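Local coordinates for germination protein (PDB 6O59) that forms the N-terminal domain of the A subunit of the spore germinant receptor GerK3, which probably senses germinants and starts germination in Bacillus megaterium, at residues 186-190 with 191-195; 208-211 with 212-216; 217-220 with 221-225. One frame throughout, in Å; residues are numbered along the deposited sequence.

How the contacts relate
The three contacts follow one another along the chain, in the part of the domain built round the second of its two antiparallel five-stranded sheets. Contact 1 closes strand 182-189 of that sheet and leads into helix 195-206, which carries the chain on to contact 2 at helix 210-215; contact 3 is the next short helix, 219-224. The centres of contacts 1 and 2 lie about 24 Å apart and their nearest atoms about 10 Å; the centres of contacts 2 and 3 lie about 12 Å apart, and these two touch through S216 and L222. From 14 to 27 and then 35 Å from the chain's centre, the path runs from an inner strand to the mostly exposed helix 219-224.

Contact 1: 186-190 with 191-195; sequences LMYIH and GIAND
Y188 meets A193 through its CB, 4.1 Å from the A193 CB, and the methyl lies oblique to the phenol ring. With chi1 at 66°, the ring is set between the Y188 backbone N and carbonyl carbon and reaches helix 195-206, where it packs on V198 and R202; A193 touches V198 as well, so methyl and ring join the same helix face. At I189 the strand ends and the contact becomes polar. The I189 O accepts two backbone bonds, from I192 N at 3.0 Å and from A193 N at 2.9 Å. The first donor stands above the carbonyl plane, while the second arrives nearly head-on to the oxygen. The I192 bond closes a type II beta turn with H190 and G191 at its corners, and the A193 bond widens it into an alpha-turn. Alongside, the I189 and I192 side chains point the same way, the I189 CG2 resting 3.7 Å from the I192 CD1; I189 also leans on L169 and on L247 and L248 of helix 240-248. The H190 CB points away, yet the ring returns over the turn. Its CG is anti to its own backbone N (chi1 167°), which brings one ring face over the G191 N, 3.4 Å from the H190 CG, and the imidazole stacks on W170. G191 follows with a positive phi of 98°, a conformation that favours glycine. The H190 ND1 lies 5.1 Å from the D195 OD1, too far for a salt bridge, though the carboxylate could modestly favour a protonated imidazole. With one carbonyl gripped by two donors and apolar groups packed beside it, the chain reverses compactly from strand 182-189 toward helix 195-206.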
loop_
_atom_site.group_PDB
_atom_site.type_symbol
_atom_site.label_atom_id
_atom_site.label_comp_id
_atom_site.label_asym_id
_atom_site.label_seq_id
_atom_site.Cartn_x
_atom_site.Cartn_y
_atom_site.Cartn_z
ATOM N N LEU A 186 2.512 -2.041 10.793
ATOM C CA LEU A 186 2.093 -0.822 11.481
ATOM C C LEU A 186 1.502 0.180 10.456
ATOM O O LEU A 186 2.047 0.325 9.369
ATOM C CB LEU A 186 3.353 -0.250 12.148
ATOM C CG LEU A 186 3.206 0.902 13.141
ATOM C CD1 LEU A 186 4.234 0.787 14.220
ATOM C CD2 LEU A 186 3.381 2.252 12.458
ATOM N N MET A 187 0.416 0.872 10.811
ATOM C CA MET A 187 -0.277 1.866 9.981
ATOM C C MET A 187 -0.520 3.179 10.717
ATOM O O MET A 187 -0.911 3.160 11.885
ATOM C CB MET A 187 -1.654 1.330 9.572
ATOM C CG MET A 187 -1.722 0.717 8.249
ATOM S SD MET A 187 -3.446 0.208 8.099
ATOM C CE MET A 187 -3.280 -1.102 6.932
ATOM N N TYR A 188 -0.405 4.307 9.998
ATOM C CA TYR A 188 -0.702 5.652 10.493
ATOM C C TYR A 188 -0.862 6.586 9.301
ATOM O O TYR A 188 -0.271 6.326 8.249
ATOM C CB TYR A 188 0.380 6.162 11.477
ATOM C CG TYR A 188 1.742 6.381 10.852
ATOM C CD1 TYR A 188 2.643 5.329 10.698
ATOM C CD2 TYR A 188 2.141 7.653 10.434
ATOM C CE1 TYR A 188 3.897 5.528 10.116
ATOM C CE2 TYR A 188 3.391 7.864 9.849
ATOM C CZ TYR A 188 4.268 6.801 9.695
ATOM O OH TYR A 188 5.498 7.028 9.119
ATOM N N ILE A 189 -1.656 7.672 9.456
ATOM C CA ILE A 189 -1.803 8.634 8.374
ATOM C C ILE A 189 -0.829 9.765 8.663
ATOM O O ILE A 189 -1.022 10.546 9.611
ATOM C CB ILE A 189 -3.257 9.145 8.093
ATOM C CG1 ILE A 189 -4.225 7.981 7.780
ATOM C CG2 ILE A 189 -3.262 10.171 6.937
ATOM C CD1 ILE A 189 -5.718 8.349 7.748
ATOM N N HIS A 190 0.229 9.832 7.846
ATOM C CA HIS A 190 1.257 10.867 7.894
ATOM C C HIS A 190 0.608 12.261 7.779
ATOM O O HIS A 190 -0.163 12.510 6.852
ATOM C CB HIS A 190 2.255 10.630 6.754
ATOM C CG HIS A 190 3.155 11.791 6.513
ATOM N ND1 HIS A 190 4.252 12.019 7.307
ATOM C CD2 HIS A 190 3.063 12.777 5.593
ATOM C CE1 HIS A 190 4.804 13.128 6.845
ATOM N NE2 HIS A 190 4.118 13.623 5.817
ATOM N N GLY A 191 0.894 13.133 8.731
ATOM C CA GLY A 191 0.322 14.478 8.734
ATOM C C GLY A 191 -0.892 14.628 9.624
ATOM O O GLY A 191 -1.235 15.748 10.014
ATOM N N ILE A 192 -1.571 13.505 9.927
ATOM C CA ILE A 192 -2.725 13.470 10.826
ATOM C C ILE A 192 -2.211 12.931 12.168
ATOM O O ILE A 192 -2.405 13.583 13.196
ATOM C CB ILE A 192 -3.931 12.686 10.236
ATOM C CG1 ILE A 192 -4.573 13.498 9.082
ATOM C CG2 ILE A 192 -4.967 12.396 11.320
ATOM C CD1 ILE A 192 -5.615 12.775 8.193
ATOM N N ALA A 193 -1.505 11.780 12.147
ATOM C CA ALA A 193 -0.916 11.210 13.348
ATOM C C ALA A 193 0.250 12.068 13.845
ATOM O O ALA A 193 1.019 12.598 13.034
ATOM C CB ALA A 193 -0.443 9.793 13.083
ATOM N N ASN A 194 0.362 12.219 15.181
ATOM C CA ASN A 194 1.457 12.955 15.815
ATOM C C ASN A 194 2.733 12.133 15.693
ATOM O O ASN A 194 2.734 10.952 16.054
ATOM C CB ASN A 194 1.133 13.229 17.281
ATOM C CG ASN A 194 2.093 14.162 17.952
ATOM O OD1 ASN A 194 3.264 13.850 18.156
ATOM N ND2 ASN A 194 1.607 15.328 18.316
ATOM N N ASP A 195 3.811 12.745 15.194
ATOM C CA ASP A 195 5.078 12.040 14.997
ATOM C C ASP A 195 5.669 11.524 16.305
ATOM O O ASP A 195 6.153 10.397 16.322
ATOM C CB ASP A 195 6.106 12.897 14.242
ATOM C CG ASP A 195 5.935 12.837 12.737
ATOM O OD1 ASP A 195 5.840 11.696 12.186
ATOM O OD2 ASP A 195 5.896 13.918 12.105
#

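Contact 2: 208-211 with 212-216; sequences IDID and SILES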
loop_
_atom_site.group_PDB
_atom_site.type_symbol
_atom_site.label_atom_id
_atom_site.label_comp_id
_atom_site.label_asym_id
_atom_site.label_seq_id
_atom_site.Cartn_x
_atom_site.Cartn_y
_atom_site.Cartn_z
ATOM N N ILE A 208 8.282 -5.175 22.525
ATOM C CA ILE A 208 7.074 -5.707 23.169
ATOM C C ILE A 208 7.075 -7.248 23.160
ATOM O O ILE A 208 7.624 -7.877 22.241
ATOM C CB ILE A 208 5.764 -5.132 22.516
ATOM C CG1 ILE A 208 4.579 -5.144 23.518
ATOM C CG2 ILE A 208 5.385 -5.830 21.191
ATOM C CD1 ILE A 208 3.280 -4.391 23.057
ATOM N N ASP A 209 6.458 -7.840 24.198
ATOM C CA ASP A 209 6.208 -9.273 24.289
ATOM C C ASP A 209 4.749 -9.426 23.881
ATOM O O ASP A 209 3.842 -9.486 24.717
ATOM C CB ASP A 209 6.519 -9.845 25.682
ATOM C CG ASP A 209 6.414 -11.357 25.811
ATOM O OD1 ASP A 209 5.985 -12.020 24.828
ATOM O OD2 ASP A 209 6.759 -11.883 26.895
ATOM N N ILE A 210 4.534 -9.392 22.565
ATOM C CA ILE A 210 3.233 -9.429 21.916
ATOM C C ILE A 210 2.394 -10.641 22.339
ATOM O O ILE A 210 1.179 -10.518 22.456
ATOM C CB ILE A 210 3.408 -9.336 20.371
ATOM C CG1 ILE A 210 2.070 -9.001 19.649
ATOM C CG2 ILE A 210 4.104 -10.556 19.765
ATOM C CD1 ILE A 210 1.357 -7.772 20.148
ATOM N N ASP A 211 3.032 -11.774 22.602
ATOM C CA ASP A 211 2.345 -12.996 22.992
ATOM C C ASP A 211 1.695 -12.816 24.364
ATOM O O ASP A 211 0.490 -13.041 24.500
ATOM C CB ASP A 211 3.311 -14.178 22.961
ATOM C CG ASP A 211 3.910 -14.413 21.590
ATOM O OD1 ASP A 211 4.950 -13.782 21.281
ATOM O OD2 ASP A 211 3.336 -15.227 20.819
ATOM N N SER A 212 2.477 -12.326 25.346
ATOM C CA SER A 212 2.048 -12.041 26.715
ATOM C C SER A 212 0.944 -10.952 26.723
ATOM O O SER A 212 -0.068 -11.108 27.414
ATOM C CB SER A 212 3.256 -11.614 27.546
ATOM O OG SER A 212 2.898 -10.901 28.717
ATOM N N ILE A 213 1.139 -9.878 25.928
ATOM C CA ILE A 213 0.205 -8.767 25.786
ATOM C C ILE A 213 -1.136 -9.291 25.283
ATOM O O ILE A 213 -2.164 -8.988 25.891
ATOM C CB ILE A 213 0.784 -7.646 24.869
ATOM C CG1 ILE A 213 1.910 -6.825 25.565
ATOM C CG2 ILE A 213 -0.299 -6.728 24.294
ATOM C CD1 ILE A 213 1.538 -5.970 26.872
ATOM N N LEU A 214 -1.128 -10.096 24.210
ATOM C CA LEU A 214 -2.359 -10.630 23.624
ATOM C C LEU A 214 -3.025 -11.657 24.532
ATOM O O LEU A 214 -4.237 -11.589 24.720
ATOM C CB LEU A 214 -2.121 -11.210 22.221
ATOM C CG LEU A 214 -1.801 -10.181 21.121
ATOM C CD1 LEU A 214 -1.466 -10.870 19.862
ATOM C CD2 LEU A 214 -2.953 -9.200 20.891
ATOM N N GLU A 215 -2.234 -12.552 25.144
ATOM C CA GLU A 215 -2.731 -13.578 26.063
ATOM C C GLU A 215 -3.407 -12.941 27.290
ATOM O O GLU A 215 -4.374 -13.504 27.809
ATOM C CB GLU A 215 -1.585 -14.482 26.492
ATOM C CG GLU A 215 -1.998 -15.914 26.764
ATOM C CD GLU A 215 -0.862 -16.824 27.191
ATOM O OE1 GLU A 215 0.319 -16.470 26.963
ATOM O OE2 GLU A 215 -1.157 -17.904 27.751
ATOM N N SER A 216 -2.929 -11.751 27.723
ATOM C CA SER A 216 -3.503 -10.996 28.854
ATOM C C SER A 216 -4.913 -10.482 28.518
ATOM O O SER A 216 -5.684 -10.174 29.427
ATOM C CB SER A 216 -2.603 -9.825 29.254
ATOM O OG SER A 216 -1.474 -10.220 30.027
#
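I208 and I213 cross at about a right angle, the I208 CD1 lying 3.8 Å from the I213 CG1. I208 extends its CG1 branch anti to the backbone N (chi1 -154°), which carries the terminal methyl to I213. This is the apolar part of the packed side of helix 210-215. One turn on, I210 and L214 lie side by side, the I210 CG1 4.0 Å from the L214 CD1. I208 and I210 both rest on I176 of strand 169-176, and I213 continues onto P230 and I234, so this side docks the helix on the body of the domain. Regular helical bonds run beneath, from I213 N to D209 O at 3.0 Å and from L214 N to I210 O at 2.9 Å. D209, at the N-cap position, is packed too: its carboxylate passes alongside S212, the D209 OD2 3.6 Å from the S212 CB, and that same oxygen belongs to a salt bridge with the NE of R178. The solvent side is looser, with D211 and E215 exposed; the D211 OD2 and E215 OE1, 7.0 Å apart, would probably interact only weakly. Farther along, the S212 O takes the S216 N at 2.9 Å and the S216 OG at 3.1 Å, from opposite faces of its plane. The helix thus combines an apolar seat with two exposed acids, and S216 puts a second donor on the S212 carbonyl.

Contact 3: 217-220 with 221-225; sequences GYVE and QLIED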
loop_
_atom_site.group_PDB
_atom_site.type_symbol
_atom_site.label_atom_id
_atom_site.label_comp_id
_atom_site.label_asym_id
_atom_site.label_seq_id
_atom_site.Cartn_x
_atom_site.Cartn_y
_atom_site.Cartn_z
ATOM N N GLY A 217 -5.225 -10.414 27.218
ATOM C CA GLY A 217 -6.510 -9.979 26.684
ATOM C C GLY A 217 -7.536 -11.088 26.552
ATOM O O GLY A 217 -8.688 -10.807 26.218
ATOM N N TYR A 218 -7.141 -12.355 26.809
ATOM C CA TYR A 218 -8.066 -13.499 26.750
ATOM C C TYR A 218 -9.048 -13.399 27.928
ATOM O O TYR A 218 -8.646 -12.956 29.005
ATOM C CB TYR A 218 -7.317 -14.846 26.747
ATOM C CG TYR A 218 -6.449 -15.150 25.534
ATOM C CD1 TYR A 218 -6.368 -14.260 24.466
ATOM C CD2 TYR A 218 -5.702 -16.323 25.462
ATOM C CE1 TYR A 218 -5.554 -14.524 23.362
ATOM C CE2 TYR A 218 -4.897 -16.606 24.356
ATOM C CZ TYR A 218 -4.824 -15.701 23.306
ATOM O OH TYR A 218 -4.027 -15.967 22.209
ATOM N N VAL A 219 -10.334 -13.752 27.714
ATOM C CA VAL A 219 -11.420 -13.614 28.699
ATOM C C VAL A 219 -11.076 -14.281 30.046
ATOM O O VAL A 219 -11.342 -13.681 31.093
ATOM C CB VAL A 219 -12.786 -14.096 28.139
ATOM C CG1 VAL A 219 -13.894 -14.037 29.203
ATOM C CG2 VAL A 219 -13.183 -13.257 26.921
ATOM N N GLU A 220 -10.458 -15.478 30.010
ATOM C CA GLU A 220 -10.019 -16.248 31.178
ATOM C C GLU A 220 -9.028 -15.454 32.052
ATOM O O GLU A 220 -9.194 -15.414 33.274
ATOM C CB GLU A 220 -9.399 -17.593 30.752
ATOM C CG GLU A 220 -8.463 -17.555 29.547
ATOM C CD GLU A 220 -9.126 -17.826 28.209
ATOM O OE1 GLU A 220 -8.964 -18.952 27.683
ATOM O OE2 GLU A 220 -9.810 -16.915 27.687
ATOM N N GLN A 221 -8.021 -14.818 31.420
ATOM C CA GLN A 221 -7.007 -13.996 32.082
ATOM C C GLN A 221 -7.593 -12.691 32.604
ATOM O O GLN A 221 -7.146 -12.224 33.647
ATOM C CB GLN A 221 -5.851 -13.689 31.127
ATOM C CG GLN A 221 -4.590 -14.458 31.466
ATOM C CD GLN A 221 -4.301 -15.542 30.467
ATOM O OE1 GLN A 221 -3.218 -15.588 29.888
ATOM N NE2 GLN A 221 -5.252 -16.447 30.247
ATOM N N LEU A 222 -8.575 -12.089 31.891
ATOM C CA LEU A 222 -9.214 -10.851 32.347
ATOM C C LEU A 222 -10.090 -11.108 33.564
ATOM O O LEU A 222 -10.172 -10.258 34.442
ATOM C CB LEU A 222 -10.057 -10.206 31.239
ATOM C CG LEU A 222 -9.312 -9.619 30.063
ATOM C CD1 LEU A 222 -10.270 -9.244 28.977
ATOM C CD2 LEU A 222 -8.474 -8.437 30.476
ATOM N N ILE A 223 -10.746 -12.280 33.605
ATOM C CA ILE A 223 -11.620 -12.723 34.689
ATOM C C ILE A 223 -10.806 -12.898 35.989
ATOM O O ILE A 223 -11.272 -12.445 37.034
ATOM C CB ILE A 223 -12.382 -14.034 34.261
ATOM C CG1 ILE A 223 -13.760 -13.692 33.635
ATOM C CG2 ILE A 223 -12.508 -15.098 35.385
ATOM C CD1 ILE A 223 -14.521 -14.870 32.909
ATOM N N GLU A 224 -9.601 -13.529 35.918
ATOM C CA GLU A 224 -8.781 -13.844 37.091
ATOM C C GLU A 224 -7.567 -12.924 37.330
ATOM O O GLU A 224 -7.530 -12.251 38.363
ATOM C CB GLU A 224 -8.290 -15.309 37.027
ATOM C CG GLU A 224 -9.188 -16.309 37.743
ATOM C CD GLU A 224 -9.554 -15.959 39.174
ATOM O OE1 GLU A 224 -8.653 -15.975 40.045
ATOM O OE2 GLU A 224 -10.743 -15.653 39.421
ATOM N N ASP A 225 -6.559 -12.959 36.422
ATOM C CA ASP A 225 -5.270 -12.251 36.495
ATOM C C ASP A 225 -5.413 -10.753 36.819
ATOM O O ASP A 225 -5.003 -10.334 37.906
ATOM C CB ASP A 225 -4.479 -12.434 35.178
ATOM C CG ASP A 225 -2.976 -12.624 35.311
ATOM O OD1 ASP A 225 -2.479 -12.697 36.465
ATOM O OD2 ASP A 225 -2.293 -12.710 34.261
#
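V219 and I223, one turn apart on the short alpha-helix 219-224, touch through the V219 CG1 and the I223 CD1, 3.8 Å apart, their side chains crossing at a slant. The V219 CG1 is anti to its backbone N (chi1 176°), which sends this branch along the helix toward I223. L222 folds back to the start of the helix, where its CD1 methyl rests 3.5 Å from the G217 O. E220 and Q221 lie next to each other with both chains bent, and the Q221 NE2 comes 3.5 Å from the E220 CG; amide touches methylene here, and the carboxylate plane is turned 76° from the amide plane. Beneath this shell the backbone fixes the positions. Y218 occupies the N-cap position and its O accepts from L222 N at 3.0 Å, and the V219 O accepts from I223 N at 2.9 Å. Farther out, the preceding residues E215 and S216 touch one flank: the L222 CD2 packs 3.4 Å from the S216 O, and Q221 sits against E215 and S216. All the contacting residues except Q221 are solvent-exposed within the chain, although G217, Y218, V219, L222 and I223 meet crystal neighbours, so the apolar side chains lie at the surface of an outlying helix that belongs to no packed interior. One turn past E220, its O accepts from the E224 N at 3.3 Å, the longest of the three backbone bonds.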